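Side-chain contacts in SusD homolog (Bacteroides thetaiotaomicron VPI-5482, PDB 3IV0), which probably binds sugars at the bacterial outer membrane as a member of the SusD family, though its own ligand is not known: residues A[62-67]-A[279-284]; A[206-211]-A[363-368]; A[234-239]-A[372-377]; A[286-291]-A[298-303]. One frame throughout, in Å; residues are numbered along the deposited sequence.

Contact 1: A[62-67]-A[279-284]; sequences DKYVAY and MMNAKF
Y64 OH comes up to the side-chain amide of N281 in this SusD-family fold, rich in helix and poor in strand, and these two residues alone carry the contact. Y64 comes from the start of helix 63-69 and N281 from the 3-10 turn 280-282. The two side chains approach from opposite directions, and Y64 OH lies 3.7 Å from N281 CG. The amide plane stands at 72° to the tyrosine ring. Y64 CG sits between the backbone N and the carbonyl carbon (chi1 63°), which points the ring toward the 3-10 turn. N281 CG is turned away from its own backbone N (chi1 -165°) and extends to meet it. Without the amide, as with an alanine at N281, the Y64 hydroxyl is likely to lose this polar neighbour and face a gap. The second shell sets the tyrosine. The ring of Y46 lies nearly parallel to that of Y64, and M50, L76 and L299 also touch the Y64 side chain. On the other side, the 3-10 turn that carries N281 is tied by its own main chain: A282 N donates to M279 O at 3.0 Å.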
loop_
_atom_site.group_PDB
_atom_site.type_symbol
_atom_site.label_atom_id
_atom_site.label_comp_id
_atom_site.label_asym_id
_atom_site.label_seq_id
_atom_site.Cartn_x
_atom_site.Cartn_y
_atom_site.Cartn_z
ATOM N N ASP A 62 -2.057 -15.232 20.032
ATOM C CA ASP A 62 -1.648 -14.161 19.087
ATOM C C ASP A 62 -2.751 -13.112 19.064
ATOM O O ASP A 62 -3.552 -12.993 18.109
ATOM C CB ASP A 62 -1.424 -14.758 17.696
ATOM C CG ASP A 62 -0.260 -15.731 17.671
ATOM O OD1 ASP A 62 0.773 -15.438 18.319
ATOM O OD2 ASP A 62 -0.343 -16.745 16.967
ATOM N N LYS A 63 -2.805 -12.356 20.141
ATOM C CA LYS A 63 -3.973 -11.563 20.468
ATOM C C LYS A 63 -4.201 -10.436 19.476
ATOM O O LYS A 63 -5.337 -10.026 19.231
ATOM C CB LYS A 63 -3.815 -10.997 21.871
ATOM C CG LYS A 63 -3.948 -12.071 22.939
ATOM C CD LYS A 63 -3.762 -11.468 24.318
ATOM C CE LYS A 63 -4.062 -12.526 25.374
ATOM N NZ LYS A 63 -3.710 -12.088 26.748
ATOM N N TYR A 64 -3.129 -9.959 18.858
ATOM C CA TYR A 64 -3.212 -8.839 17.922
ATOM C C TYR A 64 -4.073 -9.150 16.705
ATOM O O TYR A 64 -4.678 -8.230 16.147
ATOM C CB TYR A 64 -1.825 -8.373 17.487
ATOM C CG TYR A 64 -0.999 -9.373 16.739
ATOM C CD1 TYR A 64 -1.052 -9.465 15.370
ATOM C CD2 TYR A 64 -0.123 -10.219 17.420
ATOM C CE1 TYR A 64 -0.286 -10.373 14.674
ATOM C CE2 TYR A 64 0.646 -11.150 16.729
ATOM C CZ TYR A 64 0.564 -11.211 15.351
ATOM O OH TYR A 64 1.350 -12.088 14.662
ATOM N N VAL A 65 -4.209 -10.428 16.329
ATOM C CA VAL A 65 -5.038 -10.768 15.189
ATOM C C VAL A 65 -6.487 -10.351 15.428
ATOM O O VAL A 65 -7.087 -9.674 14.606
ATOM C CB VAL A 65 -4.967 -12.259 14.835
ATOM C CG1 VAL A 65 -5.964 -12.575 13.716
ATOM C CG2 VAL A 65 -3.521 -12.606 14.436
ATOM N N ALA A 66 -7.076 -10.818 16.522
ATOM C CA ALA A 66 -8.440 -10.403 16.878
ATOM C C ALA A 66 -8.552 -8.917 17.115
ATOM O O ALA A 66 -9.532 -8.312 16.722
ATOM C CB ALA A 66 -8.978 -11.177 18.124
ATOM N N TYR A 67 -7.597 -8.308 17.816
ATOM C CA TYR A 67 -7.678 -6.871 18.003
ATOM C C TYR A 67 -7.778 -6.140 16.663
ATOM O O TYR A 67 -8.624 -5.238 16.486
ATOM C CB TYR A 67 -6.491 -6.355 18.788
ATOM C CG TYR A 67 -6.361 -6.885 20.205
ATOM C CD1 TYR A 67 -7.463 -7.229 20.985
ATOM C CD2 TYR A 67 -5.112 -6.978 20.784
ATOM C CE1 TYR A 67 -7.289 -7.684 22.297
ATOM C CE2 TYR A 67 -4.944 -7.408 22.068
ATOM C CZ TYR A 67 -6.025 -7.763 22.812
ATOM O OH TYR A 67 -5.802 -8.186 24.104
HETATM N N MSE A 279 10.676 -8.161 8.056
HETATM C CA MSE A 279 10.241 -9.006 9.147
HETATM C C MSE A 279 9.302 -10.071 8.624
HETATM O O MSE A 279 8.439 -9.787 7.789
HETATM C CB MSE A 279 9.489 -8.186 10.161
HETATM C CG MSE A 279 10.333 -7.319 10.962
HETATM SE SE MSE A 279 9.338 -6.183 12.192
HETATM C CE MSE A 279 8.535 -7.506 13.151
HETATM N N MSE A 280 9.450 -11.291 9.108
HETATM C CA MSE A 280 8.561 -12.346 8.745
HETATM C C MSE A 280 7.093 -11.929 8.958
HETATM O O MSE A 280 6.245 -12.128 8.080
HETATM C CB MSE A 280 8.904 -13.564 9.582
HETATM C CG MSE A 280 8.104 -14.722 9.228
HETATM SE SE MSE A 280 8.804 -16.381 9.921
HETATM C CE MSE A 280 10.082 -16.298 9.319
ATOM N N ASN A 281 6.807 -11.342 10.110
ATOM C CA ASN A 281 5.444 -10.975 10.489
ATOM C C ASN A 281 4.907 -9.789 9.670
ATOM O O ASN A 281 3.725 -9.502 9.666
ATOM C CB ASN A 281 5.393 -10.690 12.000
ATOM C CG ASN A 281 4.004 -10.654 12.584
ATOM O OD1 ASN A 281 3.072 -11.426 12.214
ATOM N ND2 ASN A 281 3.853 -9.792 13.538
ATOM N N ALA A 282 5.806 -9.079 9.004
ATOM C CA ALA A 282 5.444 -7.986 8.100
ATOM C C ALA A 282 4.986 -8.436 6.721
ATOM O O ALA A 282 4.366 -7.667 5.967
ATOM C CB ALA A 282 6.623 -7.020 7.911
ATOM N N LYS A 283 5.323 -9.676 6.363
ATOM C CA LYS A 283 5.005 -10.228 5.052
ATOM C C LYS A 283 3.700 -10.999 5.154
ATOM O O LYS A 283 3.639 -12.068 5.785
ATOM C CB LYS A 283 6.133 -11.129 4.566
ATOM C CG LYS A 283 7.402 -10.324 4.293
ATOM C CD LYS A 283 8.529 -11.169 3.732
ATOM C CE LYS A 283 9.323 -11.821 4.829
ATOM N NZ LYS A 283 10.620 -12.399 4.303
ATOM N N PHE A 284 2.674 -10.495 4.488
ATOM C CA PHE A 284 1.383 -11.164 4.493
ATOM C C PHE A 284 1.519 -12.646 4.201
ATOM O O PHE A 284 0.955 -13.513 4.926
ATOM C CB PHE A 284 0.491 -10.500 3.433
ATOM C CG PHE A 284 -0.867 -11.140 3.244
ATOM C CD1 PHE A 284 -1.915 -10.783 4.063
ATOM C CD2 PHE A 284 -1.090 -12.071 2.247
ATOM C CE1 PHE A 284 -3.182 -11.325 3.894
ATOM C CE2 PHE A 284 -2.368 -12.615 2.086
ATOM C CZ PHE A 284 -3.390 -12.243 2.939
#

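Contact 2: A[206-211]-A[363-368]; sequences IALMMH and IVFRYA
F365 packs its ring against A207, L208 and H211 of helix 202-219. It comes from a classic beta bulge, in which V364 and F365 both face F266 on the paired strand 264-268. The contact is buried. Apolar packing comes first. The methyl A207 CB sits 3.7 Å from F365 CG, close to the root of the ring. The A207 carbonyl carbon lies over one ring face, and V364 CG1 covers the opposite face, over its centre. L208 meets the outer end of the ring obliquely, with its CA and CB: L208 CB is 4.0 Å from F365 CE2. Beyond that, L208 leads away to the residues F129 and F136 of helix 117-142. The second kind of contact is aromatic. The H211 and F365 rings have centroids 4.7 Å apart and planes inclined at 35°, so they meet obliquely. The side chains slide past each other in opposite directions. F365 CE1 lies above the imidazole near its rim, 3.4 Å from H211 ND1. F365 CG is anti to its carbonyl carbon (chi1 -59°), which carries the ring toward the helix. H428 meets the H211 ring as well. Hydrogen bonding comes last, and it lies within the helix. H211 ND1 donates a weak bond, 3.3 Å long and 153° at the hydrogen, to A207 O in the plane of the imidazole.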
loop_
_atom_site.group_PDB
_atom_site.type_symbol
_atom_site.label_atom_id
_atom_site.label_comp_id
_atom_site.label_asym_id
_atom_site.label_seq_id
_atom_site.Cartn_x
_atom_site.Cartn_y
_atom_site.Cartn_z
ATOM N N ILE A 206 2.146 8.549 -10.756
ATOM C CA ILE A 206 0.744 8.533 -11.141
ATOM C C ILE A 206 -0.089 7.733 -10.139
ATOM O O ILE A 206 -1.160 8.198 -9.718
ATOM C CB ILE A 206 0.590 7.967 -12.568
ATOM C CG1 ILE A 206 1.187 8.939 -13.600
ATOM C CG2 ILE A 206 -0.896 7.710 -12.879
ATOM C CD1 ILE A 206 1.426 8.300 -14.961
ATOM N N ALA A 207 0.350 6.549 -9.754
ATOM C CA ALA A 207 -0.422 5.721 -8.836
ATOM C C ALA A 207 -0.629 6.423 -7.510
ATOM O O ALA A 207 -1.731 6.442 -6.945
ATOM C CB ALA A 207 0.235 4.381 -8.629
ATOM N N LEU A 208 0.421 7.027 -6.965
ATOM C CA LEU A 208 0.317 7.737 -5.707
ATOM C C LEU A 208 -0.681 8.896 -5.806
ATOM O O LEU A 208 -1.518 9.104 -4.944
ATOM C CB LEU A 208 1.686 8.239 -5.252
ATOM C CG LEU A 208 1.682 9.085 -3.979
ATOM C CD1 LEU A 208 0.968 8.401 -2.804
ATOM C CD2 LEU A 208 3.089 9.533 -3.595
HETATM N N MSE A 209 -0.626 9.635 -6.898
HETATM C CA MSE A 209 -1.552 10.741 -7.080
HETATM C C MSE A 209 -2.981 10.288 -7.177
HETATM O O MSE A 209 -3.882 10.952 -6.663
HETATM C CB MSE A 209 -1.160 11.559 -8.296
HETATM C CG MSE A 209 0.159 12.375 -8.153
HETATM SE SE MSE A 209 0.601 13.416 -9.697
HETATM C CE MSE A 209 -0.757 14.870 -9.550
HETATM N N MSE A 210 -3.204 9.126 -7.799
HETATM C CA MSE A 210 -4.554 8.594 -7.859
HETATM C C MSE A 210 -5.072 8.241 -6.481
HETATM O O MSE A 210 -6.198 8.578 -6.131
HETATM C CB MSE A 210 -4.652 7.386 -8.782
HETATM C CG MSE A 210 -4.247 7.689 -10.185
HETATM SE SE MSE A 210 -4.066 6.145 -11.383
HETATM C CE MSE A 210 -5.795 5.808 -11.627
ATOM N N HIS A 211 -4.217 7.628 -5.661
ATOM C CA HIS A 211 -4.597 7.297 -4.299
ATOM C C HIS A 211 -4.880 8.541 -3.472
ATOM O O HIS A 211 -5.861 8.595 -2.736
ATOM C CB HIS A 211 -3.479 6.498 -3.651
ATOM C CG HIS A 211 -3.647 5.046 -3.797
ATOM N ND1 HIS A 211 -3.250 4.323 -4.908
ATOM C CD2 HIS A 211 -4.202 4.172 -2.938
ATOM C CE1 HIS A 211 -3.570 3.048 -4.712
ATOM N NE2 HIS A 211 -4.140 2.940 -3.527
ATOM N N ILE A 363 4.742 -5.287 -3.083
ATOM C CA ILE A 363 4.193 -4.559 -4.223
ATOM C C ILE A 363 3.198 -3.508 -3.780
ATOM O O ILE A 363 2.018 -3.843 -3.521
ATOM C CB ILE A 363 3.510 -5.473 -5.226
ATOM C CG1 ILE A 363 4.439 -6.631 -5.636
ATOM C CG2 ILE A 363 3.125 -4.688 -6.476
ATOM C CD1 ILE A 363 5.867 -6.248 -6.176
ATOM N N VAL A 364 3.619 -2.246 -3.681
ATOM C CA VAL A 364 2.806 -1.201 -3.102
ATOM C C VAL A 364 1.721 -0.777 -4.081
ATOM O O VAL A 364 0.527 -0.706 -3.707
ATOM C CB VAL A 364 3.679 0.005 -2.694
ATOM C CG1 VAL A 364 2.797 1.178 -2.196
ATOM C CG2 VAL A 364 4.662 -0.398 -1.602
ATOM N N PHE A 365 2.091 -0.487 -5.307
ATOM C CA PHE A 365 1.164 -0.115 -6.360
ATOM C C PHE A 365 1.497 -0.967 -7.553
ATOM O O PHE A 365 2.671 -1.097 -7.938
ATOM C CB PHE A 365 1.319 1.351 -6.755
ATOM C CG PHE A 365 1.089 2.341 -5.633
ATOM C CD1 PHE A 365 -0.038 2.282 -4.805
ATOM C CD2 PHE A 365 1.995 3.405 -5.456
ATOM C CE1 PHE A 365 -0.234 3.204 -3.820
ATOM C CE2 PHE A 365 1.771 4.346 -4.444
ATOM C CZ PHE A 365 0.672 4.215 -3.622
ATOM N N ARG A 366 0.489 -1.535 -8.202
ATOM C CA ARG A 366 0.749 -2.205 -9.472
ATOM C C ARG A 366 -0.329 -1.913 -10.506
ATOM O O ARG A 366 -1.375 -1.305 -10.201
ATOM C CB ARG A 366 0.977 -3.691 -9.324
ATOM C CG ARG A 366 -0.197 -4.448 -8.826
ATOM C CD ARG A 366 0.133 -5.957 -8.796
ATOM N NE ARG A 366 -0.872 -6.699 -8.040
ATOM C CZ ARG A 366 -1.837 -7.442 -8.586
ATOM N NH1 ARG A 366 -1.996 -7.549 -9.883
ATOM N NH2 ARG A 366 -2.662 -8.091 -7.794
ATOM N N TYR A 367 -0.067 -2.281 -11.748
ATOM C CA TYR A 367 -0.855 -1.800 -12.873
ATOM C C TYR A 367 -2.308 -2.252 -12.797
ATOM O O TYR A 367 -3.194 -1.467 -13.110
ATOM C CB TYR A 367 -0.159 -2.211 -14.154
ATOM C CG TYR A 367 -0.707 -1.648 -15.439
ATOM C CD1 TYR A 367 -0.956 -0.290 -15.623
ATOM C CD2 TYR A 367 -0.887 -2.481 -16.527
ATOM C CE1 TYR A 367 -1.440 0.185 -16.845
ATOM C CE2 TYR A 367 -1.311 -2.004 -17.759
ATOM C CZ TYR A 367 -1.618 -0.695 -17.887
ATOM O OH TYR A 367 -2.052 -0.227 -19.108
ATOM N N ALA A 368 -2.603 -3.466 -12.336
ATOM C CA ALA A 368 -3.998 -3.884 -12.237
ATOM C C ALA A 368 -4.739 -2.993 -11.264
ATOM O O ALA A 368 -5.906 -2.643 -11.490
ATOM C CB ALA A 368 -4.128 -5.363 -11.775
#

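Contact 3: A[234-239]-A[372-377]; sequences LGEELE and LLYAEA
Y374 lays its ring over the backbone of G235. G235 CA stands 3.6 Å from the ring centroid and 14° off the ring normal, a CH-pi contact over the middle of the face. The carbonyl carbon follows, with G235 C 3.5 Å from Y374 CE2. G235 has no CB, and the ring sits where one would point. Y374 CG points away from the backbone N (chi1 -176°), and this reaches the ring across to the other helix. Two glutamates border the ring. E236 crosses the tyrosine at about a right angle, with E236 CG 3.4 Å from Y374 OH. A water in the ring plane joins their ends. It donates to E236 OE2 at 2.7 Å and is bonded to Y374 OH at 2.8 Å. The carboxylate and the hydroxyl are thus linked through the water, with no direct hydrogen bond between them. E239 CG comes to the ring edge, 4.2 Å from Y374 CE2. Its carboxylate goes elsewhere, to Y367 OH and to a salt bridge with R394. The backbones of helices 224-238 and 367-381 are close, with G235 CA 5.4 Å from Y374 CA. This is a glycine-mediated close helix-helix contact, with an aromatic ring packed on the bare backbone.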
loop_
_atom_site.group_PDB
_atom_site.type_symbol
_atom_site.label_atom_id
_atom_site.label_comp_id
_atom_site.label_asym_id
_atom_site.label_seq_id
_atom_site.Cartn_x
_atom_site.Cartn_y
_atom_site.Cartn_z
ATOM N N LEU A 234 -5.284 11.311 -14.673
ATOM C CA LEU A 234 -4.124 10.502 -14.346
ATOM C C LEU A 234 -4.176 9.147 -15.043
ATOM O O LEU A 234 -3.164 8.619 -15.510
ATOM C CB LEU A 234 -4.056 10.332 -12.829
ATOM C CG LEU A 234 -3.558 11.601 -12.116
ATOM C CD1 LEU A 234 -3.916 11.537 -10.672
ATOM C CD2 LEU A 234 -2.023 11.749 -12.337
ATOM N N GLY A 235 -5.352 8.562 -15.117
ATOM C CA GLY A 235 -5.525 7.310 -15.871
ATOM C C GLY A 235 -5.205 7.460 -17.342
ATOM O O GLY A 235 -4.588 6.607 -17.955
ATOM N N GLU A 236 -5.675 8.548 -17.930
ATOM C CA GLU A 236 -5.399 8.832 -19.325
ATOM C C GLU A 236 -3.901 8.969 -19.531
ATOM O O GLU A 236 -3.353 8.460 -20.505
ATOM C CB GLU A 236 -6.149 10.105 -19.750
ATOM C CG GLU A 236 -7.641 9.880 -19.879
ATOM C CD GLU A 236 -8.486 11.145 -20.009
ATOM O OE1 GLU A 236 -7.965 12.260 -19.858
ATOM O OE2 GLU A 236 -9.704 10.992 -20.225
ATOM N N GLU A 237 -3.212 9.608 -18.599
ATOM C CA GLU A 237 -1.760 9.713 -18.672
ATOM C C GLU A 237 -1.074 8.362 -18.469
ATOM O O GLU A 237 -0.140 8.026 -19.207
ATOM C CB GLU A 237 -1.237 10.732 -17.659
ATOM C CG GLU A 237 0.289 10.874 -17.621
ATOM C CD GLU A 237 0.879 11.395 -18.899
ATOM O OE1 GLU A 237 0.163 12.014 -19.708
ATOM O OE2 GLU A 237 2.082 11.192 -19.105
ATOM N N LEU A 238 -1.539 7.580 -17.495
ATOM C CA LEU A 238 -1.003 6.240 -17.288
ATOM C C LEU A 238 -1.016 5.443 -18.584
ATOM O O LEU A 238 -0.070 4.712 -18.897
ATOM C CB LEU A 238 -1.827 5.526 -16.239
ATOM C CG LEU A 238 -1.405 4.097 -15.929
ATOM C CD1 LEU A 238 -0.029 4.088 -15.319
ATOM C CD2 LEU A 238 -2.457 3.431 -15.031
ATOM N N GLU A 239 -2.085 5.581 -19.351
ATOM C CA GLU A 239 -2.265 4.792 -20.557
ATOM C C GLU A 239 -1.480 5.325 -21.746
ATOM O O GLU A 239 -1.584 4.777 -22.848
ATOM C CB GLU A 239 -3.748 4.679 -20.875
ATOM C CG GLU A 239 -4.468 3.762 -19.891
ATOM C CD GLU A 239 -3.837 2.384 -19.863
ATOM O OE1 GLU A 239 -4.192 1.536 -20.712
ATOM O OE2 GLU A 239 -2.945 2.159 -19.028
ATOM N N LEU A 372 -7.957 -0.337 -12.000
ATOM C CA LEU A 372 -9.208 -0.378 -11.232
ATOM C C LEU A 372 -9.517 0.939 -10.591
ATOM O O LEU A 372 -10.676 1.315 -10.507
ATOM C CB LEU A 372 -9.200 -1.519 -10.221
ATOM C CG LEU A 372 -9.188 -2.937 -10.828
ATOM C CD1 LEU A 372 -8.868 -3.989 -9.770
ATOM C CD2 LEU A 372 -10.494 -3.261 -11.584
ATOM N N LEU A 373 -8.516 1.700 -10.162
ATOM C CA LEU A 373 -8.760 3.057 -9.660
ATOM C C LEU A 373 -9.321 3.976 -10.737
ATOM O O LEU A 373 -10.205 4.788 -10.491
ATOM C CB LEU A 373 -7.484 3.665 -9.090
ATOM C CG LEU A 373 -6.850 2.999 -7.857
ATOM C CD1 LEU A 373 -5.647 3.842 -7.411
ATOM C CD2 LEU A 373 -7.874 2.799 -6.733
ATOM N N TYR A 374 -8.765 3.872 -11.937
ATOM C CA TYR A 374 -9.231 4.610 -13.108
ATOM C C TYR A 374 -10.695 4.240 -13.387
ATOM O O TYR A 374 -11.559 5.098 -13.487
ATOM C CB TYR A 374 -8.291 4.279 -14.264
ATOM C CG TYR A 374 -8.489 4.962 -15.569
ATOM C CD1 TYR A 374 -9.378 5.994 -15.748
ATOM C CD2 TYR A 374 -7.698 4.598 -16.639
ATOM C CE1 TYR A 374 -9.499 6.619 -16.992
ATOM C CE2 TYR A 374 -7.815 5.221 -17.859
ATOM C CZ TYR A 374 -8.729 6.205 -18.036
ATOM O OH TYR A 374 -8.888 6.803 -19.270
ATOM N N ALA A 375 -10.984 2.943 -13.411
ATOM C CA ALA A 375 -12.364 2.510 -13.588
ATOM C C ALA A 375 -13.264 3.056 -12.485
ATOM O O ALA A 375 -14.394 3.487 -12.755
ATOM C CB ALA A 375 -12.443 1.000 -13.615
ATOM N N GLU A 376 -12.832 2.985 -11.228
ATOM C CA GLU A 376 -13.625 3.453 -10.122
ATOM C C GLU A 376 -14.003 4.911 -10.297
ATOM O O GLU A 376 -15.154 5.299 -10.062
ATOM C CB GLU A 376 -12.811 3.282 -8.836
ATOM C CG GLU A 376 -13.456 3.855 -7.611
ATOM C CD GLU A 376 -12.634 3.674 -6.361
ATOM O OE1 GLU A 376 -11.787 2.780 -6.338
ATOM O OE2 GLU A 376 -12.877 4.441 -5.395
ATOM N N ALA A 377 -13.053 5.757 -10.670
ATOM C CA ALA A 377 -13.290 7.187 -10.829
ATOM C C ALA A 377 -14.253 7.432 -11.968
ATOM O O ALA A 377 -15.164 8.257 -11.856
ATOM C CB ALA A 377 -11.960 7.977 -11.036
HETATM O O HOH W 1 -10.929 8.546 -19.983
#

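Contact 4: A[286-291]-A[298-303]; sequences DNVSYS and PLFCYS. With EDO (1,2-ethanediol), chain F.
N287 lies against L299 and F300, and its side chain can be followed outward. N287 CB rests 3.7 Å from F300 CE2. N287 CG runs beside the leucine, 3.7 Å from L299 CD2, and the two side chains point the same way. At the tip, N287 OD1 accepts a weak bond of 2.9 Å from O2 of an ethanediol, probably left from crystallisation. The other branch, ND2, is held by the backbone oxygen of N281. The main chain of N287 also takes part. N287 O receives two weak bonds, from L299 N at 3.1 Å and from F300 N at 3.3 Å, and it lies over one face of the F300 ring. A water donates to D286 O and S289 O and accepts from L299 N. F300 also takes V288, whose CG1 is 3.5 Å from F300 CE1. The phenylalanine CG sits between its backbone N and carbonyl carbon (chi1 65°), which brings the ring up to N287 and V288. Cutting F300 back to an alanine is likely to uncover V288 CG1 and N287 CB and open a gap next to V65 and M50. Further out, Y290 and P298 lie alongside each other, with Y290 CD1 3.7 Å from P298 CD. The contact closes the loop between the short helix 284-287 and strand 300-302, which pairs antiparallel with 55-57, and the water helps bridge its main chain.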
loop_
_atom_site.group_PDB
_atom_site.type_symbol
_atom_site.label_atom_id
_atom_site.label_comp_id
_atom_site.label_asym_id
_atom_site.label_seq_id
_atom_site.Cartn_x
_atom_site.Cartn_y
_atom_site.Cartn_z
ATOM N N ASP A 286 3.831 -14.752 4.783
ATOM C CA ASP A 286 4.361 -15.536 5.898
ATOM C C ASP A 286 3.385 -15.670 7.033
ATOM O O ASP A 286 3.604 -16.475 7.941
ATOM C CB ASP A 286 5.719 -15.013 6.361
ATOM C CG ASP A 286 6.848 -15.387 5.406
ATOM O OD1 ASP A 286 6.740 -16.394 4.677
ATOM O OD2 ASP A 286 7.906 -14.708 5.432
ATOM N N ASN A 287 2.300 -14.896 6.993
ATOM C CA ASN A 287 1.279 -15.001 8.000
ATOM C C ASN A 287 0.134 -15.927 7.586
ATOM O O ASN A 287 -0.666 -16.325 8.452
ATOM C CB ASN A 287 0.741 -13.601 8.347
ATOM C CG ASN A 287 1.764 -12.738 9.065
ATOM O OD1 ASN A 287 2.590 -13.221 9.847
ATOM N ND2 ASN A 287 1.703 -11.437 8.816
ATOM N N VAL A 288 0.035 -16.244 6.294
ATOM C CA VAL A 288 -1.077 -17.043 5.777
ATOM C C VAL A 288 -0.592 -18.324 5.112
ATOM O O VAL A 288 -1.360 -18.974 4.411
ATOM C CB VAL A 288 -1.964 -16.253 4.787
ATOM C CG1 VAL A 288 -2.608 -15.093 5.534
ATOM C CG2 VAL A 288 -1.160 -15.779 3.614
ATOM N N SER A 289 0.636 -18.725 5.369
ATOM C CA SER A 289 1.220 -19.948 4.797
ATOM C C SER A 289 1.685 -20.880 5.885
ATOM O O SER A 289 2.057 -20.434 6.970
ATOM C CB SER A 289 2.434 -19.598 3.926
ATOM O OG SER A 289 2.064 -18.749 2.845
ATOM N N TYR A 290 1.687 -22.183 5.597
ATOM C CA TYR A 290 2.248 -23.152 6.538
ATOM C C TYR A 290 3.060 -24.262 5.878
ATOM O O TYR A 290 4.075 -24.663 6.420
ATOM C CB TYR A 290 1.145 -23.762 7.439
ATOM C CG TYR A 290 0.194 -24.720 6.744
ATOM C CD1 TYR A 290 -0.949 -24.272 6.101
ATOM C CD2 TYR A 290 0.445 -26.091 6.735
ATOM C CE1 TYR A 290 -1.797 -25.138 5.455
ATOM C CE2 TYR A 290 -0.402 -26.963 6.081
ATOM C CZ TYR A 290 -1.517 -26.487 5.452
ATOM O OH TYR A 290 -2.378 -27.344 4.799
ATOM N N SER A 291 2.605 -24.752 4.734
ATOM C CA SER A 291 3.159 -26.008 4.213
ATOM C C SER A 291 4.607 -25.819 3.748
ATOM O O SER A 291 5.445 -26.715 3.869
ATOM C CB SER A 291 2.278 -26.569 3.102
ATOM O OG SER A 291 2.214 -25.719 1.971
ATOM N N PRO A 298 -0.863 -21.811 9.745
ATOM C CA PRO A 298 -0.428 -20.406 9.636
ATOM C C PRO A 298 -0.796 -19.575 10.833
ATOM O O PRO A 298 -1.422 -20.041 11.765
ATOM C CB PRO A 298 -1.193 -19.888 8.422
ATOM C CG PRO A 298 -1.864 -21.039 7.797
ATOM C CD PRO A 298 -2.017 -22.088 8.883
ATOM N N LEU A 299 -0.453 -18.289 10.794
ATOM C CA LEU A 299 -0.875 -17.379 11.843
ATOM C C LEU A 299 -2.392 -17.182 11.880
ATOM O O LEU A 299 -3.005 -17.160 12.947
ATOM C CB LEU A 299 -0.182 -16.014 11.638
ATOM C CG LEU A 299 -0.517 -14.951 12.668
ATOM C CD1 LEU A 299 0.180 -15.268 13.964
ATOM C CD2 LEU A 299 -0.061 -13.556 12.177
ATOM N N PHE A 300 -3.007 -16.996 10.713
ATOM C CA PHE A 300 -4.439 -16.752 10.633
ATOM C C PHE A 300 -5.017 -17.212 9.314
ATOM O O PHE A 300 -4.304 -17.506 8.372
ATOM C CB PHE A 300 -4.806 -15.268 10.889
ATOM C CG PHE A 300 -4.280 -14.286 9.854
ATOM C CD1 PHE A 300 -4.943 -14.083 8.636
ATOM C CD2 PHE A 300 -3.165 -13.533 10.113
ATOM C CE1 PHE A 300 -4.485 -13.165 7.706
ATOM C CE2 PHE A 300 -2.687 -12.623 9.175
ATOM C CZ PHE A 300 -3.348 -12.429 7.988
ATOM N N CYS A 301 -6.339 -17.261 9.282
ATOM C CA CYS A 301 -7.059 -17.548 8.063
ATOM C C CYS A 301 -8.276 -16.650 7.909
ATOM O O CYS A 301 -8.801 -16.110 8.867
ATOM C CB CYS A 301 -7.491 -19.026 8.006
ATOM S SG CYS A 301 -8.675 -19.557 9.256
ATOM N N TYR A 302 -8.725 -16.551 6.665
ATOM C CA TYR A 302 -9.916 -15.805 6.297
ATOM C C TYR A 302 -11.157 -16.670 6.423
ATOM O O TYR A 302 -11.119 -17.861 6.100
ATOM C CB TYR A 302 -9.812 -15.357 4.833
ATOM C CG TYR A 302 -8.906 -14.143 4.655
ATOM C CD1 TYR A 302 -7.543 -14.303 4.594
ATOM C CD2 TYR A 302 -9.430 -12.871 4.639
ATOM C CE1 TYR A 302 -6.709 -13.206 4.447
ATOM C CE2 TYR A 302 -8.585 -11.749 4.495
ATOM C CZ TYR A 302 -7.242 -11.955 4.400
ATOM O OH TYR A 302 -6.385 -10.885 4.265
ATOM N N SER A 303 -12.237 -16.067 6.853
ATOM C CA SER A 303 -13.554 -16.712 6.845
ATOM C C SER A 303 -13.862 -17.364 5.508
ATOM O O SER A 303 -13.765 -16.752 4.460
ATOM C CB SER A 303 -14.605 -15.646 7.156
ATOM O OG SER A 303 -15.899 -16.013 6.764
HETATM C C1 EDO F . 5.655 -15.920 9.933
HETATM O O1 EDO F . 5.426 -17.298 10.057
HETATM C C2 EDO F . 4.905 -14.971 10.864
HETATM O O2 EDO F . 3.684 -15.521 11.326
HETATM O O HOH W 2 2.014 -18.386 8.784
#

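The four contacts form two pairs. Contacts 1 and 4 have centres 10 Å apart and touch through N281 with N287 and through Y64 with L299. Contacts 2 and 3 are also 10 Å apart. They share helix 367-381 and meet where Y367 reaches E239. The pairs lie far apart: the centres of contacts 1 and 3 are 33 Å apart, on opposite sides of the chain's centre. Along the chain, 62-67 comes first, then 206-211 and 234-239, then 279-284. Both segments of contact 4 follow, and 363-368 and 372-377 come last. Contact 1 thus crosses contacts 2 and 3, so early, middle and late parts of the chain are interleaved in one compact fold.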